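Local coordinates for cell envelope-related transcriptional attenuator domain-containing protein (Eubacterium siraeum, PDB 4OBM) that is of unknown function but belongs to the LytR-CpsA-Psr family and may act in regulating or building the cell envelope, at residues A[45-53]-A[214-222]; A[148-157]-A[168-176]. All blocks are in the same frame, centred on the assembly; numbering follows the deposited sequence.

In the fold
Both contacts are buried, yet they hold different elements of the chain. Contact 1 sets the turn between strands 40-47 and 52-58 against helix 213-220, about 15 Å from the centre of the chain. Contact 2 packs helix 145-152 and the loop after it on helix 164-181, about 12 Å from that centre. Their centres lie about 23 Å apart and they do not touch. In sequence, contact 2 lies between the two segments of contact 1. Contact 1 relies on side-chain hydrogen bonds around one threonine hydroxyl. Contact 2 is mostly aliphatic and aromatic packing, with a single amide-to-carbonyl bond. Strand 52-58 connects them: it begins in contact 1 and its later residues touch helix 164-181.

Contact 1 (A[45-53]-A[214-222]); sequences TYIAKNNTF and KAIVYTLSQ
Tyr46, Asn51 and Thr219 form the polar centre of this contact. Tyr46 OH and Thr219 OG1 are hydrogen-bonded at 2.6 Å, and the threonine oxygen lies at the edge of the tyrosine ring, near its plane. Asn51 ND2 donates to the same Thr219 OG1, also at 2.6 Å, with an N-H...O angle of 160°. The acceptor lies close to the amide plane. Thr219 OG1 therefore has two side-chain partners, which fix the rotation of the threonine. Its chi1 of -78° sets OG1 beside its own backbone N and sends CG2 toward Phe53.

A water extends the polar network. It donates to Asn51 OD1 and also bonds Tyr218 OH, a longer link at 3.3 Å from the water oxygen. The Asn51 amide lies along the edge of the Tyr218 ring, with the two planes 25° apart and ND2 3.3 Å from Tyr218 CE1. Gln222 NE2 sits over a face of that ring and donates to Tyr218 O. Ser221 OG reaches the same carbonyl from the opposite face of its plane.

The apolar part lies beside this network. Phe53 CE2 is 3.8 Å from Thr219 CG2 and 4.1 Å from Leu220 CD2. Ala215 CB packs 3.7 Å from Tyr46 CE2. Tyr46 CD1 lies over one face of the Phe53 ring, offset toward its rim.

Outside the pair, Lys224 NZ bonds Asn51 O, and Leu189 of helix 186-199 touches Ile216. The strands 40-47 and 52-58 are antiparallel neighbours in the mixed sheet. The hairpin is closed by a G1 beta bulge, with Asn51 and Thr52 set across from Ile47, and helix 213-220 packs against this bulged beta hairpin.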
ATOM      1  N   THR A  45       5.870   0.376   2.793  1.00 22.85           N
ATOM      2  CA  THR A  45       7.201   0.261   3.385  1.00 23.15           C
ATOM      3  C   THR A  45       7.154   0.665   4.846  1.00 28.99           C
ATOM      4  O   THR A  45       6.862   1.824   5.169  1.00 28.37           O
ATOM      5  CB  THR A  45       8.227   1.120   2.619  1.00 26.57           C
ATOM      6  OG1 THR A  45       8.247   0.724   1.251  1.00 24.98           O
ATOM      7  CG2 THR A  45       9.651   1.020   3.204  1.00 21.47           C
ATOM      8  N   TYR A  46       7.472  -0.295   5.726  1.00 27.17           N
ATOM      9  CA  TYR A  46       7.561  -0.056   7.159  1.00 27.91           C
ATOM     10  C   TYR A  46       8.973   0.403   7.506  1.00 32.22           C
ATOM     11  O   TYR A  46       9.946  -0.314   7.236  1.00 32.32           O
ATOM     12  CB  TYR A  46       7.192  -1.329   7.942  1.00 29.60           C
ATOM     13  CG  TYR A  46       7.445  -1.250   9.435  1.00 32.01           C
ATOM     14  CD1 TYR A  46       6.827  -0.280  10.222  1.00 33.16           C
ATOM     15  CD2 TYR A  46       8.306  -2.148  10.065  1.00 33.01           C
ATOM     16  CE1 TYR A  46       7.054  -0.207  11.593  1.00 32.61           C
ATOM     17  CE2 TYR A  46       8.532  -2.090  11.440  1.00 33.68           C
ATOM     18  CZ  TYR A  46       7.889  -1.129  12.201  1.00 37.97           C
ATOM     19  OH  TYR A  46       8.125  -1.060  13.551  1.00 38.41           O
ATOM     20  N   ILE A  47       9.088   1.617   8.059  1.00 29.65           N
ATOM     21  CA  ILE A  47      10.374   2.160   8.522  1.00 29.74           C
ATOM     22  C   ILE A  47      10.311   2.131  10.053  1.00 33.99           C
ATOM     23  O   ILE A  47       9.686   3.003  10.653  1.00 31.96           O
ATOM     24  CB  ILE A  47      10.731   3.560   7.954  1.00 32.31           C
ATOM     25  CG1 ILE A  47      10.328   3.734   6.464  1.00 32.72           C
ATOM     26  CG2 ILE A  47      12.206   3.931   8.257  1.00 31.77           C
ATOM     27  CD1 ILE A  47      11.306   3.267   5.387  1.00 44.83           C
ATOM     28  N   ALA A  48      10.907   1.094  10.665  1.00 33.61           N
ATOM     29  CA  ALA A  48      10.897   0.862  12.107  1.00 35.47           C
ATOM     30  C   ALA A  48      11.477   2.028  12.907  1.00 42.99           C
ATOM     31  O   ALA A  48      10.919   2.351  13.953  1.00 42.87           O
ATOM     32  CB  ALA A  48      11.642  -0.414  12.447  1.00 36.75           C
ATOM     33  N   LYS A  49      12.572   2.657  12.427  1.00 42.98           N
ATOM     34  CA  LYS A  49      13.220   3.796  13.106  1.00 44.70           C
ATOM     35  C   LYS A  49      12.237   4.979  13.261  1.00 47.89           C
ATOM     36  O   LYS A  49      12.221   5.622  14.310  1.00 48.46           O
ATOM     37  CB  LYS A  49      14.472   4.248  12.330  1.00 48.28           C
ATOM     38  CG  LYS A  49      15.423   5.128  13.134  1.00 73.04           C
ATOM     39  CD  LYS A  49      16.458   5.828  12.248  1.00 86.47           C
ATOM     40  CE  LYS A  49      16.063   7.243  11.887  1.00 97.54           C
ATOM     41  NZ  LYS A  49      17.083   7.897  11.025  1.00106.50           N
ATOM     42  N   ASN A  50      11.402   5.224  12.225  1.00 41.62           N
ATOM     43  CA  ASN A  50      10.432   6.317  12.180  1.00 40.74           C
ATOM     44  C   ASN A  50       9.021   5.905  12.650  1.00 41.87           C
ATOM     45  O   ASN A  50       8.138   6.764  12.718  1.00 40.44           O
ATOM     46  CB  ASN A  50      10.354   6.873  10.754  1.00 41.84           C
ATOM     47  CG  ASN A  50      11.490   7.792  10.397  1.00 57.88           C
ATOM     48  OD1 ASN A  50      12.637   7.372  10.240  1.00 49.91           O
ATOM     49  ND2 ASN A  50      11.187   9.072  10.235  1.00 53.12           N
ATOM     50  N   ASN A  51       8.814   4.611  12.995  1.00 36.95           N
ATOM     51  CA  ASN A  51       7.516   4.061  13.423  1.00 35.27           C
ATOM     52  C   ASN A  51       6.423   4.490  12.432  1.00 35.73           C
ATOM     53  O   ASN A  51       5.356   4.974  12.826  1.00 34.59           O
ATOM     54  CB  ASN A  51       7.161   4.471  14.876  1.00 36.22           C
ATOM     55  CG  ASN A  51       8.029   3.853  15.940  1.00 51.48           C
ATOM     56  OD1 ASN A  51       8.800   4.536  16.616  1.00 43.13           O
ATOM     57  ND2 ASN A  51       7.908   2.550  16.134  1.00 40.04           N
ATOM     58  N   THR A  52       6.728   4.367  11.134  1.00 32.42           N
ATOM     59  CA  THR A  52       5.802   4.766  10.080  1.00 31.65           C
ATOM     60  C   THR A  52       5.732   3.707   8.977  1.00 33.68           C
ATOM     61  O   THR A  52       6.640   2.887   8.808  1.00 33.18           O
ATOM     62  CB  THR A  52       6.149   6.181   9.520  1.00 40.80           C
ATOM     63  OG1 THR A  52       4.988   6.727   8.885  1.00 36.43           O
ATOM     64  CG2 THR A  52       7.330   6.184   8.542  1.00 39.34           C
ATOM     65  N   PHE A  53       4.619   3.748   8.248  1.00 28.16           N
ATOM     66  CA  PHE A  53       4.322   2.936   7.082  1.00 26.40           C
ATOM     67  C   PHE A  53       4.199   3.910   5.909  1.00 29.94           C
ATOM     68  O   PHE A  53       3.389   4.827   5.985  1.00 30.47           O
ATOM     69  CB  PHE A  53       3.039   2.115   7.317  1.00 26.46           C
ATOM     70  CG  PHE A  53       3.176   1.057   8.385  1.00 27.16           C
ATOM     71  CD1 PHE A  53       3.614  -0.231   8.064  1.00 29.45           C
ATOM     72  CD2 PHE A  53       2.848   1.332   9.711  1.00 28.09           C
ATOM     73  CE1 PHE A  53       3.715  -1.222   9.051  1.00 30.13           C
ATOM     74  CE2 PHE A  53       2.970   0.343  10.701  1.00 30.69           C
ATOM     75  CZ  PHE A  53       3.392  -0.931  10.362  1.00 28.19           C
ATOM     76  N   LYS A 214       6.406  -8.289  16.177  1.00 34.98           N
ATOM     77  CA  LYS A 214       6.897  -7.591  17.382  1.00 35.32           C
ATOM     78  C   LYS A 214       7.125  -6.112  17.096  1.00 36.75           C
ATOM     79  O   LYS A 214       6.676  -5.289  17.883  1.00 35.61           O
ATOM     80  CB  LYS A 214       8.171  -8.226  17.962  1.00 39.12           C
ATOM     81  CG  LYS A 214       7.895  -9.494  18.757  1.00 57.78           C
ATOM     82  CD  LYS A 214       9.130  -9.997  19.489  1.00 65.49           C
ATOM     83  CE  LYS A 214       9.067 -11.481  19.767  1.00 72.68           C
ATOM     84  NZ  LYS A 214       7.978 -11.836  20.716  1.00 78.76           N
ATOM     85  N   ALA A 215       7.774  -5.777  15.966  1.00 33.47           N
ATOM     86  CA  ALA A 215       8.000  -4.378  15.551  1.00 33.90           C
ATOM     87  C   ALA A 215       6.688  -3.679  15.161  1.00 35.31           C
ATOM     88  O   ALA A 215       6.507  -2.514  15.506  1.00 34.47           O
ATOM     89  CB  ALA A 215       8.967  -4.322  14.383  1.00 34.95           C
ATOM     90  N   ILE A 216       5.787  -4.388  14.420  1.00 31.05           N
ATOM     91  CA  ILE A 216       4.485  -3.857  13.997  1.00 29.08           C
ATOM     92  C   ILE A 216       3.677  -3.451  15.247  1.00 33.37           C
ATOM     93  O   ILE A 216       3.297  -2.288  15.353  1.00 35.34           O
ATOM     94  CB  ILE A 216       3.709  -4.854  13.082  1.00 31.07           C
ATOM     95  CG1 ILE A 216       4.497  -5.178  11.797  1.00 30.38           C
ATOM     96  CG2 ILE A 216       2.303  -4.322  12.749  1.00 31.49           C
ATOM     97  CD1 ILE A 216       3.991  -6.412  10.988  1.00 30.50           C
ATOM     98  N   VAL A 217       3.477  -4.372  16.208  1.00 29.04           N
ATOM     99  CA  VAL A 217       2.717  -4.118  17.438  1.00 29.35           C
ATOM    100  C   VAL A 217       3.379  -2.979  18.225  1.00 34.87           C
ATOM    101  O   VAL A 217       2.658  -2.095  18.697  1.00 37.03           O
ATOM    102  CB  VAL A 217       2.532  -5.397  18.288  1.00 34.15           C
ATOM    103  CG1 VAL A 217       1.900  -5.095  19.654  1.00 34.68           C
ATOM    104  CG2 VAL A 217       1.703  -6.438  17.535  1.00 33.04           C
ATOM    105  N   TYR A 218       4.734  -2.949  18.294  1.00 29.36           N
ATOM    106  CA  TYR A 218       5.453  -1.874  18.956  1.00 29.20           C
ATOM    107  C   TYR A 218       5.056  -0.529  18.374  1.00 33.48           C
ATOM    108  O   TYR A 218       4.695   0.359  19.139  1.00 33.43           O
ATOM    109  CB  TYR A 218       6.987  -2.049  18.873  1.00 30.21           C
ATOM    110  CG  TYR A 218       7.754  -0.859  19.423  1.00 31.34           C
ATOM    111  CD1 TYR A 218       7.981   0.271  18.644  1.00 32.89           C
ATOM    112  CD2 TYR A 218       8.254  -0.864  20.718  1.00 33.98           C
ATOM    113  CE1 TYR A 218       8.630   1.391  19.161  1.00 35.19           C
ATOM    114  CE2 TYR A 218       8.922   0.244  21.241  1.00 35.93           C
ATOM    115  CZ  TYR A 218       9.118   1.365  20.454  1.00 43.05           C
ATOM    116  OH  TYR A 218       9.799   2.452  20.941  1.00 49.76           O
ATOM    117  N   THR A 219       5.176  -0.366  17.032  1.00 30.96           N
ATOM    118  CA  THR A 219       4.895   0.873  16.285  1.00 30.20           C
ATOM    119  C   THR A 219       3.441   1.343  16.461  1.00 32.82           C
ATOM    120  O   THR A 219       3.208   2.550  16.593  1.00 33.43           O
ATOM    121  CB  THR A 219       5.269   0.676  14.797  1.00 33.79           C
ATOM    122  OG1 THR A 219       6.686   0.794  14.682  1.00 33.13           O
ATOM    123  CG2 THR A 219       4.617   1.689  13.861  1.00 29.12           C
ATOM    124  N   LEU A 220       2.481   0.412  16.433  1.00 28.15           N
ATOM    125  CA  LEU A 220       1.054   0.727  16.553  1.00 27.80           C
ATOM    126  C   LEU A 220       0.629   0.991  18.014  1.00 33.18           C
ATOM    127  O   LEU A 220      -0.403   1.625  18.235  1.00 32.15           O
ATOM    128  CB  LEU A 220       0.193  -0.401  15.957  1.00 26.93           C
ATOM    129  CG  LEU A 220       0.409  -0.763  14.495  1.00 30.19           C
ATOM    130  CD1 LEU A 220      -0.319  -2.057  14.167  1.00 29.47           C
ATOM    131  CD2 LEU A 220      -0.036   0.369  13.562  1.00 31.04           C
ATOM    132  N   SER A 221       1.418   0.507  18.995  1.00 32.37           N
ATOM    133  CA  SER A 221       1.168   0.718  20.426  1.00 33.78           C
ATOM    134  C   SER A 221       1.742   2.081  20.912  1.00 39.41           C
ATOM    135  O   SER A 221       1.628   2.409  22.100  1.00 38.66           O
ATOM    136  CB  SER A 221       1.756  -0.430  21.240  1.00 38.92           C
ATOM    137  OG  SER A 221       3.174  -0.381  21.235  1.00 53.66           O
ATOM    138  N   GLN A 222       2.342   2.867  19.993  1.00 37.49           N
ATOM    139  CA  GLN A 222       2.879   4.193  20.319  1.00 39.76           C
ATOM    140  C   GLN A 222       1.729   5.211  20.364  1.00 47.00           C
ATOM    141  O   GLN A 222       0.679   5.000  19.741  1.00 47.20           O
ATOM    142  CB  GLN A 222       3.973   4.630  19.316  1.00 41.14           C
ATOM    143  CG  GLN A 222       5.186   3.680  19.219  1.00 48.74           C
ATOM    144  CD  GLN A 222       5.907   3.493  20.540  1.00 61.63           C
ATOM    145  OE1 GLN A 222       6.516   4.422  21.085  1.00 56.37           O
ATOM    146  NE2 GLN A 222       5.847   2.283  21.089  1.00 49.65           N
TER
HETATM  147  O   HOH W   1      11.033   4.118  18.429  1.00 47.01           O

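Contact 2 (A[148-157]-A[168-176]); sequences MYAYLTLPDY and LNATVISSF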
HETATM    1  N   MSE A 148     -16.495   1.660   1.069  1.00 23.51           N
HETATM    2  CA  MSE A 148     -15.072   1.926   1.070  0.70 20.13           C
HETATM    3  C   MSE A 148     -14.444   1.439  -0.241  1.00 26.15           C
HETATM    4  O   MSE A 148     -13.689   2.189  -0.862  1.00 26.52           O
HETATM    5  CB  MSE A 148     -14.469   1.215   2.283  0.70 20.12           C
HETATM    6  CG  MSE A 148     -13.000   1.321   2.381  0.70 23.02           C
HETATM    7 SE   MSE A 148     -12.502   2.968   3.172  0.52 26.39          SE
HETATM    8  CE  MSE A 148     -10.813   2.372   3.679  0.70 22.26           C
ATOM      9  N   TYR A 149     -14.777   0.192  -0.665  1.00 23.62           N
ATOM     10  CA  TYR A 149     -14.292  -0.438  -1.901  1.00 23.59           C
ATOM     11  C   TYR A 149     -14.741   0.381  -3.146  1.00 29.18           C
ATOM     12  O   TYR A 149     -13.891   0.726  -3.966  1.00 29.12           O
ATOM     13  CB  TYR A 149     -14.754  -1.918  -2.012  1.00 24.19           C
ATOM     14  CG  TYR A 149     -14.113  -2.623  -3.186  1.00 25.49           C
ATOM     15  CD1 TYR A 149     -12.866  -3.228  -3.062  1.00 27.08           C
ATOM     16  CD2 TYR A 149     -14.692  -2.579  -4.455  1.00 25.61           C
ATOM     17  CE1 TYR A 149     -12.217  -3.780  -4.166  1.00 25.86           C
ATOM     18  CE2 TYR A 149     -14.044  -3.107  -5.565  1.00 25.96           C
ATOM     19  CZ  TYR A 149     -12.803  -3.703  -5.416  1.00 30.26           C
ATOM     20  OH  TYR A 149     -12.179  -4.277  -6.495  1.00 29.53           O
ATOM     21  N   ALA A 150     -16.054   0.698  -3.268  1.00 25.33           N
ATOM     22  CA  ALA A 150     -16.631   1.472  -4.385  1.00 24.65           C
ATOM     23  C   ALA A 150     -15.984   2.865  -4.533  1.00 28.98           C
ATOM     24  O   ALA A 150     -15.667   3.280  -5.651  1.00 27.78           O
ATOM     25  CB  ALA A 150     -18.134   1.609  -4.212  1.00 25.21           C
ATOM     26  N   TYR A 151     -15.754   3.560  -3.411  1.00 26.59           N
ATOM     27  CA  TYR A 151     -15.087   4.875  -3.396  1.00 25.97           C
ATOM     28  C   TYR A 151     -13.650   4.769  -3.929  1.00 27.32           C
ATOM     29  O   TYR A 151     -13.231   5.567  -4.751  1.00 26.40           O
ATOM     30  CB  TYR A 151     -15.087   5.469  -1.953  1.00 26.68           C
ATOM     31  CG  TYR A 151     -14.579   6.899  -1.806  1.00 28.10           C
ATOM     32  CD1 TYR A 151     -14.762   7.838  -2.821  1.00 30.20           C
ATOM     33  CD2 TYR A 151     -13.983   7.330  -0.621  1.00 28.75           C
ATOM     34  CE1 TYR A 151     -14.327   9.155  -2.679  1.00 31.00           C
ATOM     35  CE2 TYR A 151     -13.552   8.649  -0.464  1.00 29.63           C
ATOM     36  CZ  TYR A 151     -13.719   9.557  -1.500  1.00 36.55           C
ATOM     37  OH  TYR A 151     -13.289  10.854  -1.369  1.00 37.82           O
ATOM     38  N   LEU A 152     -12.918   3.769  -3.461  1.00 24.68           N
ATOM     39  CA  LEU A 152     -11.519   3.519  -3.755  1.00 24.37           C
ATOM     40  C   LEU A 152     -11.248   3.122  -5.219  1.00 23.84           C
ATOM     41  O   LEU A 152     -10.149   3.389  -5.729  1.00 19.44           O
ATOM     42  CB  LEU A 152     -11.052   2.400  -2.813  1.00 25.07           C
ATOM     43  CG  LEU A 152      -9.560   2.308  -2.494  1.00 32.09           C
ATOM     44  CD1 LEU A 152      -9.073   3.526  -1.715  1.00 31.58           C
ATOM     45  CD2 LEU A 152      -9.250   1.013  -1.725  1.00 39.23           C
ATOM     46  N   THR A 153     -12.235   2.467  -5.869  1.00 19.72           N
ATOM     47  CA  THR A 153     -12.107   1.921  -7.204  1.00 20.74           C
ATOM     48  C   THR A 153     -12.934   2.653  -8.298  1.00 27.86           C
ATOM     49  O   THR A 153     -13.102   2.082  -9.383  1.00 28.55           O
ATOM     50  CB  THR A 153     -12.472   0.422  -7.190  1.00 29.20           C
ATOM     51  OG1 THR A 153     -13.833   0.271  -6.814  1.00 28.18           O
ATOM     52  CG2 THR A 153     -11.590  -0.382  -6.256  1.00 28.22           C
ATOM     53  N   LEU A 154     -13.402   3.906  -8.057  1.00 24.96           N
ATOM     54  CA  LEU A 154     -14.141   4.652  -9.080  1.00 25.60           C
ATOM     55  C   LEU A 154     -13.283   4.877 -10.326  1.00 31.57           C
ATOM     56  O   LEU A 154     -12.152   5.375 -10.225  1.00 30.18           O
ATOM     57  CB  LEU A 154     -14.648   6.002  -8.571  1.00 26.18           C
ATOM     58  CG  LEU A 154     -15.910   6.027  -7.742  1.00 31.59           C
ATOM     59  CD1 LEU A 154     -16.036   7.370  -7.069  1.00 32.27           C
ATOM     60  CD2 LEU A 154     -17.149   5.712  -8.582  1.00 32.64           C
ATOM     61  N   PRO A 155     -13.822   4.549 -11.514  1.00 31.34           N
ATOM     62  CA  PRO A 155     -13.038   4.726 -12.752  1.00 32.31           C
ATOM     63  C   PRO A 155     -12.796   6.203 -13.106  1.00 39.15           C
ATOM     64  O   PRO A 155     -11.877   6.506 -13.873  1.00 39.54           O
ATOM     65  CB  PRO A 155     -13.901   4.029 -13.814  1.00 34.27           C
ATOM     66  CG  PRO A 155     -14.880   3.164 -13.041  1.00 37.71           C
ATOM     67  CD  PRO A 155     -15.136   3.936 -11.792  1.00 33.05           C
ATOM     68  N   ASP A 156     -13.617   7.116 -12.533  1.00 36.52           N
ATOM     69  CA  ASP A 156     -13.560   8.560 -12.744  1.00 36.94           C
ATOM     70  C   ASP A 156     -14.101   9.326 -11.538  1.00 38.09           C
ATOM     71  O   ASP A 156     -15.263   9.144 -11.145  1.00 35.73           O
ATOM     72  CB  ASP A 156     -14.337   8.957 -14.016  1.00 40.21           C
ATOM     73  CG  ASP A 156     -14.205  10.417 -14.401  1.00 55.79           C
ATOM     74  OD1 ASP A 156     -13.057  10.892 -14.552  1.00 57.61           O
ATOM     75  OD2 ASP A 156     -15.252  11.080 -14.571  1.00 66.08           O
ATOM     76  N   TYR A 157     -13.258  10.223 -10.997  1.00 34.76           N
ATOM     77  CA  TYR A 157     -13.562  11.086  -9.861  1.00 35.34           C
ATOM     78  C   TYR A 157     -14.002  12.516 -10.298  1.00 41.80           C
ATOM     79  O   TYR A 157     -14.200  13.390  -9.444  1.00 41.09           O
ATOM     80  CB  TYR A 157     -12.330  11.168  -8.932  1.00 36.11           C
ATOM     81  CG  TYR A 157     -11.999   9.856  -8.250  1.00 36.98           C
ATOM     82  CD1 TYR A 157     -12.697   9.439  -7.120  1.00 38.32           C
ATOM     83  CD2 TYR A 157     -10.990   9.032  -8.733  1.00 37.45           C
ATOM     84  CE1 TYR A 157     -12.421   8.220  -6.508  1.00 36.99           C
ATOM     85  CE2 TYR A 157     -10.690   7.816  -8.114  1.00 37.64           C
ATOM     86  CZ  TYR A 157     -11.415   7.411  -7.006  1.00 39.59           C
ATOM     87  OH  TYR A 157     -11.134   6.213  -6.393  1.00 34.63           O
ATOM     88  N   LEU A 168      -6.078   9.594  -3.894  1.00 25.68           N
ATOM     89  CA  LEU A 168      -7.258   9.162  -3.145  1.00 25.21           C
ATOM     90  C   LEU A 168      -6.965   7.838  -2.454  1.00 28.39           C
ATOM     91  O   LEU A 168      -7.189   7.718  -1.250  1.00 27.98           O
ATOM     92  CB  LEU A 168      -8.480   9.041  -4.104  1.00 25.29           C
ATOM     93  CG  LEU A 168      -9.901   8.906  -3.524  1.00 29.50           C
ATOM     94  CD1 LEU A 168     -10.281   7.457  -3.266  1.00 29.40           C
ATOM     95  CD2 LEU A 168     -10.155   9.872  -2.349  1.00 30.39           C
ATOM     96  N   ASN A 169      -6.413   6.857  -3.206  1.00 24.35           N
ATOM     97  CA  ASN A 169      -6.073   5.563  -2.649  1.00 23.53           C
ATOM     98  C   ASN A 169      -5.032   5.698  -1.524  1.00 28.45           C
ATOM     99  O   ASN A 169      -5.239   5.126  -0.446  1.00 27.69           O
ATOM    100  CB  ASN A 169      -5.603   4.623  -3.753  1.00 24.90           C
ATOM    101  CG  ASN A 169      -6.730   3.880  -4.437  1.00 34.63           C
ATOM    102  OD1 ASN A 169      -6.776   2.656  -4.416  1.00 33.03           O
ATOM    103  ND2 ASN A 169      -7.706   4.591  -5.003  1.00 17.89           N
ATOM    104  N   ALA A 170      -3.959   6.502  -1.732  1.00 25.49           N
ATOM    105  CA  ALA A 170      -2.933   6.714  -0.697  1.00 25.63           C
ATOM    106  C   ALA A 170      -3.545   7.218   0.629  1.00 30.81           C
ATOM    107  O   ALA A 170      -3.297   6.638   1.684  1.00 31.57           O
ATOM    108  CB  ALA A 170      -1.877   7.695  -1.196  1.00 26.48           C
ATOM    109  N   THR A 171      -4.389   8.254   0.536  1.00 26.83           N
ATOM    110  CA  THR A 171      -5.056   8.965   1.613  1.00 26.55           C
ATOM    111  C   THR A 171      -6.069   8.072   2.329  1.00 29.22           C
ATOM    112  O   THR A 171      -6.043   8.003   3.549  1.00 29.39           O
ATOM    113  CB  THR A 171      -5.737  10.216   1.001  1.00 36.26           C
ATOM    114  OG1 THR A 171      -4.734  11.045   0.421  1.00 38.10           O
ATOM    115  CG2 THR A 171      -6.531  11.016   2.015  1.00 38.29           C
ATOM    116  N   VAL A 172      -6.990   7.445   1.580  1.00 24.57           N
ATOM    117  CA  VAL A 172      -8.033   6.573   2.130  1.00 24.83           C
ATOM    118  C   VAL A 172      -7.385   5.352   2.851  1.00 28.18           C
ATOM    119  O   VAL A 172      -7.806   5.009   3.957  1.00 27.66           O
ATOM    120  CB  VAL A 172      -9.025   6.163   1.005  1.00 28.30           C
ATOM    121  CG1 VAL A 172      -9.931   5.019   1.424  1.00 27.33           C
ATOM    122  CG2 VAL A 172      -9.853   7.358   0.557  1.00 28.69           C
ATOM    123  N   ILE A 173      -6.346   4.740   2.251  1.00 24.05           N
ATOM    124  CA  ILE A 173      -5.653   3.597   2.864  1.00 23.43           C
ATOM    125  C   ILE A 173      -4.872   4.061   4.110  1.00 27.87           C
ATOM    126  O   ILE A 173      -4.855   3.325   5.107  1.00 28.42           O
ATOM    127  CB  ILE A 173      -4.783   2.795   1.825  1.00 25.65           C
ATOM    128  CG1 ILE A 173      -5.674   2.115   0.750  1.00 24.37           C
ATOM    129  CG2 ILE A 173      -3.825   1.769   2.480  1.00 27.25           C
ATOM    130  CD1 ILE A 173      -6.888   1.240   1.261  1.00 24.63           C
ATOM    131  N   SER A 174      -4.287   5.286   4.083  1.00 24.53           N
ATOM    132  CA  SER A 174      -3.586   5.873   5.236  1.00 23.88           C
ATOM    133  C   SER A 174      -4.543   6.025   6.414  1.00 29.02           C
ATOM    134  O   SER A 174      -4.214   5.668   7.549  1.00 28.17           O
ATOM    135  CB  SER A 174      -2.999   7.232   4.875  1.00 25.62           C
ATOM    136  OG  SER A 174      -1.771   7.093   4.187  1.00 31.39           O
ATOM    137  N   SER A 175      -5.749   6.535   6.118  1.00 27.29           N
ATOM    138  CA  SER A 175      -6.821   6.747   7.086  1.00 27.06           C
ATOM    139  C   SER A 175      -7.290   5.411   7.672  1.00 29.71           C
ATOM    140  O   SER A 175      -7.473   5.320   8.879  1.00 29.97           O
ATOM    141  CB  SER A 175      -7.980   7.489   6.431  1.00 29.42           C
ATOM    142  OG  SER A 175      -7.616   8.807   6.064  1.00 33.23           O
ATOM    143  N   PHE A 176      -7.438   4.382   6.830  1.00 26.03           N
ATOM    144  CA  PHE A 176      -7.827   3.011   7.217  1.00 26.15           C
ATOM    145  C   PHE A 176      -6.814   2.381   8.198  1.00 30.42           C
ATOM    146  O   PHE A 176      -7.226   1.743   9.168  1.00 29.49           O
ATOM    147  CB  PHE A 176      -7.983   2.121   5.954  1.00 27.20           C
ATOM    148  CG  PHE A 176      -8.199   0.650   6.231  1.00 27.82           C
ATOM    149  CD1 PHE A 176      -9.391   0.196   6.791  1.00 29.99           C
ATOM    150  CD2 PHE A 176      -7.208  -0.281   5.937  1.00 27.40           C
ATOM    151  CE1 PHE A 176      -9.578  -1.164   7.072  1.00 30.35           C
ATOM    152  CE2 PHE A 176      -7.394  -1.635   6.230  1.00 30.07           C
ATOM    153  CZ  PHE A 176      -8.581  -2.069   6.784  1.00 28.21           C
TER
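Leu152 fits as a knob into a hole formed by Leu168, Asn169, Val172 and Ile173. This is the tight part of the contact. Leu152 CD1 meets Val172 CG1 at 3.6 Å, the two side chains lying alongside and pointing opposite ways. Leu152 CD2 touches Ile173 CD1 at 3.8 Å. Leu168 CD1 stands over the face of the Tyr151 ring in a CH-pi contact, 4.3 Å from the centroid and 4° off the normal. In one of its two conformers, selenomethionine Met148, bent at chi2 (82°), brings CE tip to tip with Val172 CG1 and also against Phe176 CB.

One hydrogen bond crosses at the helix end. Asn169 ND2 donates to Leu152 O at 2.8 Å, in the carbonyl plane and on a lone pair. Tyr157 OH turns back to bond Tyr151 O at 2.7 Å.

The loop side is looser. Beyond the helix end the chain swings out toward solvent and returns at Tyr157, whose ring rests on Leu168.

The two helix segments run nearly antiparallel, at 156°. Helix 102-112 touches Met148 and Phe176, strands 115-119 and 123-127 touch Tyr151, and Leu55 of strand 52-58 meets Ile173.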